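Local atomic coordinates of geranyltranstransferase (Marinomonas sp. MED121, PDB entry 4F62), a protein that probably catalyses the chain-elongating condensation of allylic diphosphates with isopentenyl diphosphate. Residues A[168-177]-A[246-254]. Numbering follows the deposited sequence.
Sequences ISLAELEQMH and KATYPKLLG
Tyr249 reaches across to the first two turns of the helix that begins at Leu170 and meets Leu170, Leu173 and His177 there. Its CG lies anti to its own carbonyl carbon (chi1 -63°), which turns the ring toward 170-177. From CB the side chain passes through CG into the ring, where Leu173 CD2 covers one face. This methyl sits above the middle of that face, a little closer to CZ and CE2 than to CG, and 3.5 Å from the centroid of the Tyr249 ring, a CH-pi contact close to the ring normal. At the CD1 and CE1 edge lies Leu170 CD1, 3.7 Å from Tyr249 CD1. On the other side of the ring, CE2 comes near both ND1 and CE1 of His177. At the tip, Tyr249 OH and His177 ND1 share a nearly straight hydrogen bond of 2.8 Å. The two rings meet rim to rim, with planes 34° apart. A phenylalanine here would probably leave His177 ND1 without this partner and the His177 ring freer to turn.

Leucines continue the packing outward. Leu252 CD1 rests 3.6 Å from Leu170 CA, and Leu170 CD2 meets Leu253 CD2. In the loops just before the two helices, Ile168 CG1 touches Ala247 CB at 3.7 Å. Both helices start here: Ser169 and Glu172 form a capping box, and Thr248 OG1 caps Lys251 N.

The short helical segments run roughly antiparallel, at 145°. Helix 201-226 borders the contact, with Leu216 against Tyr249, Gln219 against His177, and Asp223 accepting from Tyr249 N. The contact thus joins the starts of helices 170-194 and 249-273 beside helix 201-226, in the all-helical isoprenoid synthase fold of the polyprenyl synthetase family.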
loop_
_atom_site.group_PDB
_atom_site.type_symbol
_atom_site.label_atom_id
_atom_site.label_comp_id
_atom_site.label_asym_id
_atom_site.label_seq_id
_atom_site.Cartn_x
_atom_site.Cartn_y
_atom_site.Cartn_z
ATOM N N ILE A 168 15.238 26.316 5.900
ATOM C CA ILE A 168 14.854 26.251 4.501
ATOM C C ILE A 168 14.097 27.511 4.090
ATOM O O ILE A 168 13.642 28.269 4.944
ATOM C CB ILE A 168 13.990 25.018 4.259
ATOM C CG1 ILE A 168 12.700 25.117 5.070
ATOM C CG2 ILE A 168 14.753 23.761 4.662
ATOM C CD1 ILE A 168 11.801 23.909 4.912
ATOM N N SER A 169 13.961 27.732 2.787
ATOM C CA SER A 169 13.289 28.929 2.286
ATOM C C SER A 169 11.776 28.766 2.349
ATOM O O SER A 169 11.268 27.675 2.615
ATOM C CB SER A 169 13.686 29.180 0.835
ATOM O OG SER A 169 13.178 28.128 0.026
ATOM N N LEU A 170 11.058 29.853 2.084
ATOM C CA LEU A 170 9.610 29.809 1.950
ATOM C C LEU A 170 9.196 28.790 0.887
ATOM O O LEU A 170 8.291 27.987 1.111
ATOM C CB LEU A 170 9.097 31.199 1.572
ATOM C CG LEU A 170 7.611 31.313 1.222
ATOM C CD1 LEU A 170 6.731 30.902 2.413
ATOM C CD2 LEU A 170 7.310 32.750 0.792
ATOM N N ALA A 171 9.871 28.824 -0.262
ATOM C CA ALA A 171 9.565 27.905 -1.360
ATOM C C ALA A 171 9.749 26.460 -0.936
ATOM O O ALA A 171 8.935 25.593 -1.283
ATOM C CB ALA A 171 10.449 28.210 -2.569
ATOM N N GLU A 172 10.830 26.192 -0.199
ATOM C CA GLU A 172 11.095 24.841 0.278
ATOM C C GLU A 172 10.060 24.415 1.316
ATOM O O GLU A 172 9.610 23.270 1.312
ATOM C CB GLU A 172 12.522 24.736 0.826
ATOM C CG GLU A 172 13.561 24.691 -0.279
ATOM C CD GLU A 172 14.975 24.872 0.230
ATOM O OE1 GLU A 172 15.176 25.649 1.194
ATOM O OE2 GLU A 172 15.888 24.241 -0.341
ATOM N N LEU A 173 9.674 25.341 2.192
ATOM C CA LEU A 173 8.674 25.039 3.208
ATOM C C LEU A 173 7.342 24.704 2.549
ATOM O O LEU A 173 6.707 23.689 2.887
ATOM C CB LEU A 173 8.502 26.203 4.192
ATOM C CG LEU A 173 7.556 25.927 5.369
ATOM C CD1 LEU A 173 8.029 24.702 6.126
ATOM C CD2 LEU A 173 7.504 27.137 6.303
ATOM N N GLU A 174 6.927 25.541 1.598
ATOM C CA GLU A 174 5.713 25.261 0.841
ATOM C C GLU A 174 5.788 23.900 0.142
ATOM O O GLU A 174 4.858 23.097 0.241
ATOM C CB GLU A 174 5.403 26.349 -0.198
ATOM C CG GLU A 174 4.089 26.031 -0.943
ATOM C CD GLU A 174 4.039 26.534 -2.383
ATOM O OE1 GLU A 174 5.084 26.962 -2.919
ATOM O OE2 GLU A 174 2.941 26.492 -2.987
ATOM N N GLN A 175 6.889 23.637 -0.562
ATOM C CA GLN A 175 7.049 22.348 -1.240
ATOM C C GLN A 175 6.886 21.165 -0.278
ATOM O O GLN A 175 6.227 20.162 -0.595
ATOM C CB GLN A 175 8.413 22.260 -1.933
ATOM C CG GLN A 175 8.677 20.861 -2.548
ATOM C CD GLN A 175 9.929 20.826 -3.401
ATOM O OE1 GLN A 175 11.049 20.824 -2.883
ATOM N NE2 GLN A 175 9.746 20.821 -4.722
ATOM N N MET A 176 7.485 21.292 0.901
ATOM C CA MET A 176 7.416 20.243 1.911
ATOM C C MET A 176 5.974 19.968 2.345
ATOM O O MET A 176 5.552 18.811 2.421
ATOM C CB MET A 176 8.267 20.627 3.127
ATOM C CG MET A 176 8.505 19.502 4.103
ATOM S SD MET A 176 7.213 19.420 5.346
ATOM C CE MET A 176 7.944 20.571 6.549
ATOM N N HIS A 177 5.224 21.027 2.637
ATOM C CA HIS A 177 3.855 20.857 3.116
ATOM C C HIS A 177 2.929 20.333 2.032
ATOM O O HIS A 177 2.032 19.530 2.310
ATOM C CB HIS A 177 3.301 22.162 3.704
ATOM C CG HIS A 177 3.866 22.502 5.043
ATOM N ND1 HIS A 177 4.199 23.778 5.416
ATOM C CD2 HIS A 177 4.171 21.711 6.113
ATOM C CE1 HIS A 177 4.676 23.781 6.653
ATOM N NE2 HIS A 177 4.666 22.520 7.085
ATOM N N LYS A 246 13.810 26.402 13.915
ATOM C CA LYS A 246 13.416 25.783 12.642
ATOM C C LYS A 246 12.505 26.718 11.818
ATOM O O LYS A 246 11.992 27.702 12.347
ATOM C CB LYS A 246 12.739 24.431 12.929
ATOM C CG LYS A 246 12.239 23.626 11.723
ATOM C CD LYS A 246 13.306 23.409 10.655
ATOM C CE LYS A 246 12.776 22.518 9.533
ATOM N NZ LYS A 246 11.314 22.700 9.279
ATOM N N ALA A 247 12.315 26.413 10.531
ATOM C CA ALA A 247 11.543 27.258 9.607
ATOM C C ALA A 247 10.018 27.221 9.805
ATOM O O ALA A 247 9.413 26.152 9.898
ATOM C CB ALA A 247 11.891 26.917 8.156
ATOM N N THR A 248 9.412 28.409 9.852
ATOM C CA THR A 248 7.967 28.575 9.989
ATOM C C THR A 248 7.516 29.733 9.090
ATOM O O THR A 248 8.321 30.596 8.733
ATOM C CB THR A 248 7.568 28.928 11.446
ATOM O OG1 THR A 248 7.925 30.286 11.725
ATOM C CG2 THR A 248 8.254 28.021 12.457
ATOM N N TYR A 249 6.233 29.780 8.748
ATOM C CA TYR A 249 5.724 30.913 7.972
ATOM C C TYR A 249 5.887 32.299 8.619
ATOM O O TYR A 249 6.260 33.250 7.928
ATOM C CB TYR A 249 4.292 30.659 7.474
ATOM C CG TYR A 249 4.240 29.473 6.527
ATOM C CD1 TYR A 249 4.590 29.606 5.185
ATOM C CD2 TYR A 249 3.896 28.207 6.994
ATOM C CE1 TYR A 249 4.576 28.501 4.319
ATOM C CE2 TYR A 249 3.871 27.105 6.141
ATOM C CZ TYR A 249 4.211 27.258 4.806
ATOM O OH TYR A 249 4.191 26.157 3.974
ATOM N N PRO A 250 5.615 32.424 9.941
ATOM C CA PRO A 250 5.814 33.741 10.561
ATOM C C PRO A 250 7.266 34.182 10.542
ATOM O O PRO A 250 7.533 35.377 10.431
ATOM C CB PRO A 250 5.357 33.528 12.005
ATOM C CG PRO A 250 4.353 32.430 11.913
ATOM C CD PRO A 250 4.873 31.514 10.834
ATOM N N LYS A 251 8.203 33.248 10.654
ATOM C CA LYS A 251 9.612 33.640 10.550
ATOM C C LYS A 251 9.983 34.043 9.129
ATOM O O LYS A 251 10.802 34.931 8.930
ATOM C CB LYS A 251 10.537 32.534 11.073
ATOM C CG LYS A 251 10.612 32.534 12.586
ATOM C CD LYS A 251 10.704 31.138 13.162
ATOM C CE LYS A 251 12.141 30.698 13.339
ATOM N NZ LYS A 251 12.206 29.389 14.055
ATOM N N LEU A 252 9.367 33.399 8.143
ATOM C CA LEU A 252 9.710 33.683 6.752
ATOM C C LEU A 252 8.959 34.889 6.182
ATOM O O LEU A 252 9.458 35.568 5.288
ATOM C CB LEU A 252 9.484 32.437 5.879
ATOM C CG LEU A 252 10.435 31.265 6.147
ATOM C CD1 LEU A 252 9.922 29.971 5.499
ATOM C CD2 LEU A 252 11.838 31.602 5.649
ATOM N N LEU A 253 7.764 35.167 6.692
ATOM C CA LEU A 253 6.957 36.246 6.118
ATOM C C LEU A 253 6.629 37.358 7.108
ATOM O O LEU A 253 5.988 38.347 6.744
ATOM C CB LEU A 253 5.648 35.680 5.579
ATOM C CG LEU A 253 5.725 34.595 4.514
ATOM C CD1 LEU A 253 4.356 33.926 4.353
ATOM C CD2 LEU A 253 6.178 35.219 3.213
ATOM N N GLY A 254 7.054 37.191 8.359
ATOM C CA GLY A 254 6.588 38.052 9.437
ATOM C C GLY A 254 5.241 37.511 9.911
ATOM O O GLY A 254 4.557 36.799 9.160
#